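Endoglucanase (Thermotoga maritima, PDB 1VHO) is probably a metal-dependent aminopeptidase of the M42 family that uses two divalent metal ions per subunit, despite its name. Local coordinates at residues M12-Y23 against I152-E161; I31-V39 against C177-K188. All blocks are in the same frame, centred on the assembly; numbering follows the deposited sequence. Where two conformers were deposited one is given.

Contact 1: M12-Y23 against I152-E161; sequences MELSNLDGPSGY and IAVIDQTAFE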
loop_
_atom_site.group_PDB
_atom_site.type_symbol
_atom_site.label_atom_id
_atom_site.label_comp_id
_atom_site.label_asym_id
_atom_site.label_seq_id
_atom_site.Cartn_x
_atom_site.Cartn_y
_atom_site.Cartn_z
HETATM N N MSE A 12 8.075 0.731 -9.128
HETATM C CA MSE A 12 8.736 2.047 -8.967
HETATM C C MSE A 12 7.797 3.199 -9.255
HETATM O O MSE A 12 7.714 4.204 -8.486
HETATM C CB MSE A 12 9.974 2.087 -9.897
HETATM C CG MSE A 12 11.110 1.239 -9.325
HETATM SE SE MSE A 12 12.692 1.554 -10.378
HETATM C CE MSE A 12 12.190 0.650 -11.958
ATOM N N GLU A 13 6.931 3.049 -10.273
ATOM C CA GLU A 13 6.009 4.132 -10.609
ATOM C C GLU A 13 4.972 4.298 -9.485
ATOM O O GLU A 13 4.677 5.446 -9.145
ATOM C CB GLU A 13 5.294 3.928 -11.957
ATOM C CG GLU A 13 6.282 3.973 -13.117
ATOM C CD GLU A 13 5.611 4.012 -14.494
ATOM O OE1 GLU A 13 4.412 3.802 -14.686
ATOM O OE2 GLU A 13 6.357 4.262 -15.452
ATOM N N LEU A 14 4.515 3.190 -8.904
ATOM C CA LEU A 14 3.496 3.273 -7.828
ATOM C C LEU A 14 4.114 3.902 -6.584
ATOM O O LEU A 14 3.507 4.737 -5.944
ATOM C CB LEU A 14 2.925 1.891 -7.501
ATOM C CG LEU A 14 1.906 1.322 -8.534
ATOM C CD1 LEU A 14 1.672 -0.170 -8.264
ATOM C CD2 LEU A 14 0.618 2.117 -8.415
ATOM N N SER A 15 5.359 3.512 -6.310
ATOM C CA SER A 15 6.072 4.078 -5.148
ATOM C C SER A 15 6.298 5.584 -5.297
ATOM O O SER A 15 6.113 6.339 -4.315
ATOM C CB SER A 15 7.415 3.338 -5.070
ATOM O OG SER A 15 8.234 3.990 -4.097
ATOM N N ASN A 16 6.655 6.038 -6.496
ATOM C CA ASN A 16 6.947 7.466 -6.699
ATOM C C ASN A 16 5.731 8.371 -6.636
ATOM O O ASN A 16 5.917 9.561 -6.326
ATOM C CB ASN A 16 7.698 7.703 -8.015
ATOM C CG ASN A 16 9.116 7.157 -7.965
ATOM O OD1 ASN A 16 9.736 7.027 -6.912
ATOM N ND2 ASN A 16 9.676 6.850 -9.140
ATOM N N LEU A 17 4.541 7.921 -7.036
ATOM C CA LEU A 17 3.336 8.732 -6.932
ATOM C C LEU A 17 3.082 9.162 -5.474
ATOM O O LEU A 17 3.400 8.431 -4.517
ATOM C CB LEU A 17 2.129 7.872 -7.345
ATOM C CG LEU A 17 2.166 7.434 -8.826
ATOM C CD1 LEU A 17 1.142 6.296 -8.981
ATOM C CD2 LEU A 17 1.817 8.632 -9.699
ATOM N N ASP A 18 2.452 10.344 -5.334
ATOM C CA ASP A 18 2.134 10.838 -4.004
ATOM C C ASP A 18 0.648 10.749 -3.704
ATOM O O ASP A 18 -0.179 11.424 -4.351
ATOM C CB ASP A 18 2.637 12.275 -3.814
ATOM C CG ASP A 18 4.141 12.431 -3.937
ATOM O OD1 ASP A 18 4.893 11.451 -3.742
ATOM O OD2 ASP A 18 4.634 13.555 -4.265
ATOM N N GLY A 19 0.317 9.962 -2.669
ATOM C CA GLY A 19 -1.095 9.851 -2.247
ATOM C C GLY A 19 -1.174 9.707 -0.736
ATOM O O GLY A 19 -1.428 8.622 -0.184
ATOM N N PRO A 20 -0.772 10.732 0.010
ATOM C CA PRO A 20 -0.794 10.703 1.461
ATOM C C PRO A 20 -2.261 10.552 1.918
ATOM O O PRO A 20 -3.141 10.894 1.138
ATOM C CB PRO A 20 -0.245 12.074 1.881
ATOM C CG PRO A 20 -0.558 12.949 0.696
ATOM C CD PRO A 20 -0.361 12.074 -0.512
ATOM N N SER A 21 -2.447 9.971 3.071
ATOM C CA SER A 21 -3.820 9.714 3.573
ATOM C C SER A 21 -4.708 10.939 3.377
ATOM O O SER A 21 -4.318 12.052 3.788
ATOM C CB SER A 21 -3.742 9.398 5.069
ATOM O OG SER A 21 -2.831 8.301 5.236
ATOM N N GLY A 22 -5.880 10.711 2.806
ATOM C CA GLY A 22 -6.833 11.795 2.572
ATOM C C GLY A 22 -6.710 12.432 1.216
ATOM O O GLY A 22 -7.579 13.224 0.799
ATOM N N TYR A 23 -5.574 12.264 0.529
ATOM C CA TYR A 23 -5.307 12.901 -0.764
ATOM C C TYR A 23 -4.766 11.864 -1.754
ATOM O O TYR A 23 -3.741 12.066 -2.409
ATOM C CB TYR A 23 -4.237 14.013 -0.557
ATOM C CG TYR A 23 -4.586 14.914 0.626
ATOM C CD1 TYR A 23 -5.460 15.991 0.446
ATOM C CD2 TYR A 23 -4.119 14.651 1.891
ATOM C CE1 TYR A 23 -5.844 16.764 1.531
ATOM C CE2 TYR A 23 -4.481 15.434 2.996
ATOM C CZ TYR A 23 -5.341 16.502 2.778
ATOM O OH TYR A 23 -5.710 17.277 3.859
ATOM N N ILE A 152 0.777 20.197 2.488
ATOM C CA ILE A 152 0.986 18.769 2.801
ATOM C C ILE A 152 2.362 18.311 2.298
ATOM O O ILE A 152 2.742 18.621 1.191
ATOM C CB ILE A 152 -0.097 17.951 2.103
ATOM C CG1 ILE A 152 -1.520 18.268 2.687
ATOM C CG2 ILE A 152 0.166 16.436 2.196
ATOM C CD1 ILE A 152 -1.640 17.911 4.150
ATOM N N ALA A 153 3.042 17.526 3.118
ATOM C CA ALA A 153 4.361 17.007 2.748
ATOM C C ALA A 153 4.334 15.484 2.713
ATOM O O ALA A 153 3.536 14.877 3.412
ATOM C CB ALA A 153 5.369 17.404 3.856
ATOM N N VAL A 154 5.146 14.889 1.826
ATOM C CA VAL A 154 5.277 13.440 1.818
ATOM C C VAL A 154 6.800 13.178 1.802
ATOM O O VAL A 154 7.580 14.113 1.610
ATOM C CB VAL A 154 4.625 12.779 0.594
ATOM C CG1 VAL A 154 3.081 12.972 0.639
ATOM C CG2 VAL A 154 5.184 13.424 -0.673
ATOM N N ILE A 155 7.197 11.932 1.939
ATOM C CA ILE A 155 8.623 11.584 1.866
ATOM C C ILE A 155 9.118 11.807 0.446
ATOM O O ILE A 155 8.468 11.493 -0.556
ATOM C CB ILE A 155 8.760 10.075 2.225
ATOM C CG1 ILE A 155 8.509 9.901 3.716
ATOM C CG2 ILE A 155 10.144 9.546 1.843
ATOM C CD1 ILE A 155 9.495 10.601 4.580
ATOM N N ASP A 156 10.300 12.436 0.320
ATOM C CA ASP A 156 10.849 12.720 -1.002
ATOM C C ASP A 156 11.862 11.604 -1.342
ATOM O O ASP A 156 12.978 11.674 -0.880
ATOM C CB ASP A 156 11.529 14.078 -1.014
ATOM C CG ASP A 156 12.084 14.529 -2.339
ATOM O OD1 ASP A 156 11.798 13.939 -3.414
ATOM O OD2 ASP A 156 12.876 15.499 -2.367
ATOM N N GLN A 157 11.392 10.584 -2.021
ATOM C CA GLN A 157 12.241 9.436 -2.376
ATOM C C GLN A 157 11.939 8.984 -3.805
ATOM O O GLN A 157 10.756 8.776 -4.142
ATOM C CB GLN A 157 11.892 8.233 -1.478
ATOM C CG GLN A 157 12.751 6.966 -1.728
ATOM C CD GLN A 157 14.174 7.162 -1.267
ATOM O OE1 GLN A 157 14.475 7.828 -0.274
ATOM N NE2 GLN A 157 15.184 6.548 -1.934
ATOM N N THR A 158 13.012 8.770 -4.546
ATOM C CA THR A 158 12.856 8.280 -5.941
ATOM C C THR A 158 13.151 6.776 -5.893
ATOM O O THR A 158 14.210 6.393 -5.390
ATOM C CB THR A 158 13.851 9.019 -6.823
ATOM O OG1 THR A 158 13.386 10.412 -6.897
ATOM C CG2 THR A 158 13.877 8.490 -8.263
ATOM N N ALA A 159 12.218 5.952 -6.355
ATOM C CA ALA A 159 12.435 4.519 -6.272
ATOM C C ALA A 159 13.593 4.044 -7.169
ATOM O O ALA A 159 13.841 4.661 -8.219
ATOM C CB ALA A 159 11.153 3.781 -6.676
ATOM N N PHE A 160 14.225 2.942 -6.784
ATOM C CA PHE A 160 15.325 2.414 -7.601
ATOM C C PHE A 160 15.323 0.885 -7.537
ATOM O O PHE A 160 14.654 0.231 -6.744
ATOM C CB PHE A 160 16.691 2.929 -7.150
ATOM C CG PHE A 160 17.166 2.624 -5.759
ATOM C CD1 PHE A 160 17.850 1.448 -5.476
ATOM C CD2 PHE A 160 16.924 3.475 -4.710
ATOM C CE1 PHE A 160 18.276 1.161 -4.182
ATOM C CE2 PHE A 160 17.348 3.224 -3.418
ATOM C CZ PHE A 160 18.030 2.031 -3.161
ATOM N N GLU A 161 16.071 0.312 -8.480
ATOM C CA GLU A 161 16.235 -1.132 -8.509
ATOM C C GLU A 161 17.689 -1.433 -8.137
ATOM O O GLU A 161 18.621 -0.659 -8.448
ATOM C CB GLU A 161 15.974 -1.654 -9.930
ATOM C CG GLU A 161 14.499 -1.621 -10.281
ATOM C CD GLU A 161 14.178 -2.076 -11.689
ATOM O OE1 GLU A 161 14.816 -1.529 -12.641
ATOM O OE2 GLU A 161 13.255 -2.904 -11.875
HETATM O O HOH W 1 10.202 6.024 -3.841
HETATM O O HOH W 2 12.113 5.759 -10.060
#

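Contact 2: I31-V39 against C177-K188; sequences IKSVIEPFV and CGVLVKVLEFLK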
loop_
_atom_site.group_PDB
_atom_site.type_symbol
_atom_site.label_atom_id
_atom_site.label_comp_id
_atom_site.label_asym_id
_atom_site.label_seq_id
_atom_site.Cartn_x
_atom_site.Cartn_y
_atom_site.Cartn_z
ATOM N N ILE A 31 -3.810 4.113 -11.079
ATOM C CA ILE A 31 -4.241 2.695 -11.068
ATOM C C ILE A 31 -5.442 2.516 -11.992
ATOM O O ILE A 31 -5.469 1.541 -12.738
ATOM C CB ILE A 31 -4.605 2.238 -9.644
ATOM C CG1 ILE A 31 -3.350 2.346 -8.752
ATOM C CG2 ILE A 31 -5.213 0.844 -9.611
ATOM C CD1 ILE A 31 -3.692 2.222 -7.269
ATOM N N LYS A 32 -6.378 3.462 -11.968
ATOM C CA LYS A 32 -7.536 3.371 -12.870
ATOM C C LYS A 32 -7.094 3.251 -14.309
ATOM O O LYS A 32 -7.569 2.396 -15.091
ATOM C CB LYS A 32 -8.484 4.551 -12.657
ATOM C CG LYS A 32 -9.677 4.563 -13.589
ATOM C CD LYS A 32 -10.614 5.732 -13.280
ATOM C CE LYS A 32 -11.834 5.679 -14.213
ATOM N NZ LYS A 32 -11.407 5.624 -15.651
ATOM N N SER A 33 -6.105 4.045 -14.730
ATOM C CA SER A 33 -5.627 3.967 -16.102
ATOM C C SER A 33 -4.887 2.698 -16.451
ATOM O O SER A 33 -4.987 2.240 -17.638
ATOM C CB SER A 33 -4.780 5.224 -16.362
ATOM O OG SER A 33 -4.430 5.360 -17.702
ATOM N N VAL A 34 -4.099 2.123 -15.520
ATOM C CA VAL A 34 -3.375 0.917 -15.909
ATOM C C VAL A 34 -4.334 -0.289 -15.867
ATOM O O VAL A 34 -4.021 -1.265 -16.584
ATOM C CB VAL A 34 -2.188 0.675 -14.948
ATOM C CG1 VAL A 34 -1.446 -0.609 -15.252
ATOM C CG2 VAL A 34 -1.220 1.864 -15.022
ATOM N N ILE A 35 -5.367 -0.288 -15.060
ATOM C CA ILE A 35 -6.252 -1.464 -15.027
ATOM C C ILE A 35 -7.354 -1.430 -16.053
ATOM O O ILE A 35 -8.007 -2.458 -16.332
ATOM C CB ILE A 35 -6.865 -1.737 -13.639
ATOM C CG1 ILE A 35 -7.909 -0.678 -13.265
ATOM C CG2 ILE A 35 -5.728 -1.855 -12.642
ATOM C CD1 ILE A 35 -8.722 -1.050 -12.022
ATOM N N GLU A 36 -7.621 -0.276 -16.644
ATOM C CA GLU A 36 -8.660 -0.130 -17.657
ATOM C C GLU A 36 -8.738 -1.184 -18.733
ATOM O O GLU A 36 -9.813 -1.680 -19.081
ATOM C CB GLU A 36 -8.441 1.234 -18.414
ATOM C CG GLU A 36 -9.236 2.313 -17.806
ATOM C CD GLU A 36 -9.426 3.543 -18.711
ATOM O OE1 GLU A 36 -8.592 3.780 -19.610
ATOM O OE2 GLU A 36 -10.444 4.203 -18.386
ATOM N N PRO A 37 -7.644 -1.559 -19.360
ATOM C CA PRO A 37 -7.670 -2.566 -20.414
ATOM C C PRO A 37 -7.985 -3.981 -19.912
ATOM O O PRO A 37 -8.144 -4.910 -20.719
ATOM C CB PRO A 37 -6.253 -2.573 -20.943
ATOM C CG PRO A 37 -5.659 -1.253 -20.500
ATOM C CD PRO A 37 -6.291 -0.992 -19.185
ATOM N N PHE A 38 -8.057 -4.175 -18.604
ATOM C CA PHE A 38 -8.230 -5.500 -18.017
ATOM C C PHE A 38 -9.469 -5.680 -17.192
ATOM O O PHE A 38 -9.639 -6.714 -16.484
ATOM C CB PHE A 38 -6.962 -5.751 -17.150
ATOM C CG PHE A 38 -5.678 -5.557 -17.920
ATOM C CD1 PHE A 38 -5.381 -6.332 -19.018
ATOM C CD2 PHE A 38 -4.756 -4.603 -17.518
ATOM C CE1 PHE A 38 -4.195 -6.191 -19.722
ATOM C CE2 PHE A 38 -3.566 -4.427 -18.213
ATOM C CZ PHE A 38 -3.294 -5.205 -19.341
ATOM N N VAL A 39 -10.338 -4.680 -17.114
ATOM C CA VAL A 39 -11.564 -4.804 -16.362
ATOM C C VAL A 39 -12.804 -4.529 -17.236
ATOM O O VAL A 39 -12.717 -3.838 -18.248
ATOM C CB VAL A 39 -11.662 -3.862 -15.144
ATOM C CG1 VAL A 39 -10.551 -4.142 -14.140
ATOM C CG2 VAL A 39 -11.636 -2.374 -15.511
ATOM N N CYS A 177 -0.831 -2.894 -4.208
ATOM C CA CYS A 177 -1.532 -2.300 -5.333
ATOM C C CYS A 177 -0.936 -2.950 -6.611
ATOM O O CYS A 177 -1.734 -3.325 -7.470
ATOM C CB CYS A 177 -1.276 -0.757 -5.435
ATOM S SG CYS A 177 -2.187 0.082 -4.066
ATOM N N GLY A 178 0.351 -3.084 -6.701
ATOM C CA GLY A 178 1.059 -3.686 -7.845
ATOM C C GLY A 178 0.562 -5.153 -8.036
ATOM O O GLY A 178 0.292 -5.584 -9.149
ATOM N N VAL A 179 0.449 -5.903 -6.940
ATOM C CA VAL A 179 -0.037 -7.300 -7.053
ATOM C C VAL A 179 -1.427 -7.312 -7.699
ATOM O O VAL A 179 -1.712 -8.039 -8.656
ATOM C CB VAL A 179 -0.223 -7.941 -5.649
ATOM C CG1 VAL A 179 -0.976 -9.312 -5.808
ATOM C CG2 VAL A 179 1.078 -8.143 -4.923
ATOM N N LEU A 180 -2.319 -6.423 -7.217
ATOM C CA LEU A 180 -3.692 -6.439 -7.752
ATOM C C LEU A 180 -3.760 -5.986 -9.196
ATOM O O LEU A 180 -4.612 -6.504 -9.963
ATOM C CB LEU A 180 -4.629 -5.681 -6.808
ATOM C CG LEU A 180 -4.678 -6.274 -5.370
ATOM C CD1 LEU A 180 -5.826 -5.622 -4.608
ATOM C CD2 LEU A 180 -4.916 -7.800 -5.449
ATOM N N VAL A 181 -2.883 -5.046 -9.570
ATOM C CA VAL A 181 -2.869 -4.628 -11.008
ATOM C C VAL A 181 -2.432 -5.830 -11.853
ATOM O O VAL A 181 -3.071 -6.123 -12.905
ATOM C CB VAL A 181 -1.888 -3.454 -11.203
ATOM C CG1 VAL A 181 -1.619 -3.225 -12.706
ATOM C CG2 VAL A 181 -2.504 -2.180 -10.601
ATOM N N LYS A 182 -1.404 -6.538 -11.395
ATOM C CA LYS A 182 -0.897 -7.720 -12.141
ATOM C C LYS A 182 -1.942 -8.835 -12.170
ATOM O O LYS A 182 -2.045 -9.570 -13.174
ATOM C CB LYS A 182 0.434 -8.196 -11.581
ATOM C CG LYS A 182 1.609 -7.223 -11.801
ATOM C CD LYS A 182 1.938 -6.991 -13.275
ATOM C CE LYS A 182 2.661 -8.160 -13.898
ATOM N NZ LYS A 182 3.060 -7.893 -15.297
ATOM N N VAL A 183 -2.705 -9.026 -11.096
ATOM C CA VAL A 183 -3.755 -10.072 -11.153
ATOM C C VAL A 183 -4.703 -9.805 -12.339
ATOM O O VAL A 183 -5.088 -10.707 -13.083
ATOM C CB VAL A 183 -4.608 -10.047 -9.874
ATOM C CG1 VAL A 183 -5.840 -10.958 -9.976
ATOM C CG2 VAL A 183 -3.774 -10.485 -8.673
ATOM N N LEU A 184 -5.155 -8.548 -12.477
ATOM C CA LEU A 184 -6.077 -8.216 -13.580
ATOM C C LEU A 184 -5.425 -8.477 -14.917
ATOM O O LEU A 184 -6.045 -9.063 -15.827
ATOM C CB LEU A 184 -6.565 -6.772 -13.433
ATOM C CG LEU A 184 -7.504 -6.535 -12.233
ATOM C CD1 LEU A 184 -7.715 -5.048 -12.012
ATOM C CD2 LEU A 184 -8.874 -7.182 -12.470
ATOM N N GLU A 185 -4.143 -8.145 -15.065
ATOM C CA GLU A 185 -3.437 -8.416 -16.300
ATOM C C GLU A 185 -3.410 -9.910 -16.581
ATOM O O GLU A 185 -3.750 -10.334 -17.689
ATOM C CB GLU A 185 -2.027 -7.825 -16.299
ATOM C CG GLU A 185 -1.297 -8.118 -17.603
ATOM C CD GLU A 185 0.199 -7.996 -17.487
ATOM O OE1 GLU A 185 0.900 -8.630 -18.314
ATOM O OE2 GLU A 185 0.684 -7.334 -16.566
ATOM N N PHE A 186 -3.076 -10.732 -15.580
ATOM C CA PHE A 186 -3.044 -12.179 -15.767
ATOM C C PHE A 186 -4.391 -12.831 -16.032
ATOM O O PHE A 186 -4.439 -13.835 -16.768
ATOM C CB PHE A 186 -2.424 -12.816 -14.496
ATOM C CG PHE A 186 -0.977 -12.417 -14.288
ATOM C CD1 PHE A 186 -0.223 -11.841 -15.294
ATOM C CD2 PHE A 186 -0.372 -12.669 -13.063
ATOM C CE1 PHE A 186 1.095 -11.484 -15.083
ATOM C CE2 PHE A 186 0.948 -12.350 -12.846
ATOM C CZ PHE A 186 1.703 -11.758 -13.852
ATOM N N LEU A 187 -5.483 -12.346 -15.477
ATOM C CA LEU A 187 -6.807 -12.882 -15.650
ATOM C C LEU A 187 -7.292 -12.820 -17.103
ATOM O O LEU A 187 -8.184 -13.597 -17.477
ATOM C CB LEU A 187 -7.834 -12.248 -14.745
ATOM C CG LEU A 187 -7.744 -12.688 -13.260
ATOM C CD1 LEU A 187 -8.713 -11.848 -12.427
ATOM C CD2 LEU A 187 -8.111 -14.163 -13.134
ATOM N N LYS A 188 -6.726 -11.915 -17.881
ATOM C CA LYS A 188 -7.058 -11.821 -19.304
ATOM C C LYS A 188 -6.812 -13.097 -20.076
ATOM O O LYS A 188 -7.488 -13.357 -21.103
ATOM C CB LYS A 188 -6.198 -10.666 -19.902
ATOM C CG LYS A 188 -6.888 -9.353 -19.454
ATOM C CD LYS A 188 -8.128 -9.228 -20.315
ATOM C CE LYS A 188 -9.160 -8.240 -19.847
ATOM N NZ LYS A 188 -9.709 -7.591 -21.113
HETATM O O HOH W 3 -8.665 -9.198 -16.662
#

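Contact 1: M12-Y23 against I152-E161
At the seam between the catalytic domain and the beta domain, Asn16, on the last turn of helix 7-16, grips Ala159 in the chain that returns from the beta domain. The amide OD1 of Asn16 takes the N-H of Ala159 at 2.8 Å, in the carbonyl plane and on a lone pair, with an N-H...O angle of 161°. On its other branch, ND2 gives a hydrogen bond to a water that donates in turn to Ala159 O, which fixes the flip of the amide. A second water donates to both Ser15 OG and Gln157 O, and Ser15 OG is also bonded to Lys169 O.

One turn back, Met12, built as selenomethionine, lays CG on Ala159 CB (3.7 Å). Its chain bends at chi3 (-72°) and carries CE to Glu161, 3.4 Å from CD; the two side chains cross at about a right angle. Toward the beta domain, Pro20 CG sits 3.6 Å from Val154 CG1 and 3.9 Å from Ile152 CG2. Val154 CG2 rests 3.6 Å from Asp18 CG; OD2 is hydrogen-bonded with Tyr104 OH and OD1 salt-bridged to Arg102 and Lys169. Beyond it, Ile152 lays CG1 over one face of the Tyr23 ring, toward its rim, and CD1 comes 3.9 Å from Tyr23 CE2. The Tyr23 side chain is about 7 Å from that of Glu204, the predicted proton acceptor, so this seam borders the probable active site. Such a junction is characteristic of M42 peptidases, in which a beta domain is inserted into the catalytic alpha/beta domain.

Contact 2: I31-V39 against C177-K188
With CG anti to its carbonyl carbon (chi1 -53°), Phe38 lays its ring against the last turns of helix 171-187, where Glu185 CA makes a CH-pi contact 4.0 Å from the ring centroid. Pro37 CB sits over the centre of the opposite face, so the ring is sandwiched. Lys188 bends at chi2 (-75°) and passes the ring edge, its CG 3.4 Å from Phe38 CD1, before NZ reaches back to donate to Pro37 O at 3.1 Å. A water donates to both Phe38 O and Leu184 O, tying the two backbones together. With an alanine at Phe38, a gap would probably open between Pro37 and Glu185 and the Lys188 methylenes would lose the ring edge they rest on.

Deeper in, Leu184 CD1 touches both Ile35 CB (3.8 Å) and Val39 CG1 (3.7 Å). About a turn earlier, Val181 CG2 meets Ile35 CG2 at 3.8 Å, and a turn before that Cys177 SG faces Ile31 CD1 at 4.1 Å. The axes of helix segments 31-35 and 177-187 run nearly parallel, 20° apart. Glu185 is also held from its own helix by a salt bridge to Lys182, its carboxylate leading away from segment 31-39. Apolar packing thus joins helix 31-35 and the residues after it to helix 177-187, so the hold should rest mainly on burial of side chains, with the polar bonds between them confined to the C-terminal end.

In the fold
The segments alternate along the chain: 12-23, 31-39, 152-161, then 177-188; contact 1 sets the N-terminal region against the last beta-domain strand and the chain leaving it, contact 2 against a helix that follows. Their centres lie 20 Å apart. Contact 1 straddles the boundary between domains, joining the end of helix 7-16 to residues 157-161 and the loop after it to strand 152-155, whereas contact 2 lies in the catalytic domain, its helices 25-35 and 171-187 packed against the eight-stranded mixed sheet through strands 195-201 and 50-54. Leu14 connects them: it packs on Gly178, Cys177 and Ile31. Helices 7-16 and 25-35 thus pack in the catalytic domain, and the turn between them reaches the beta domain.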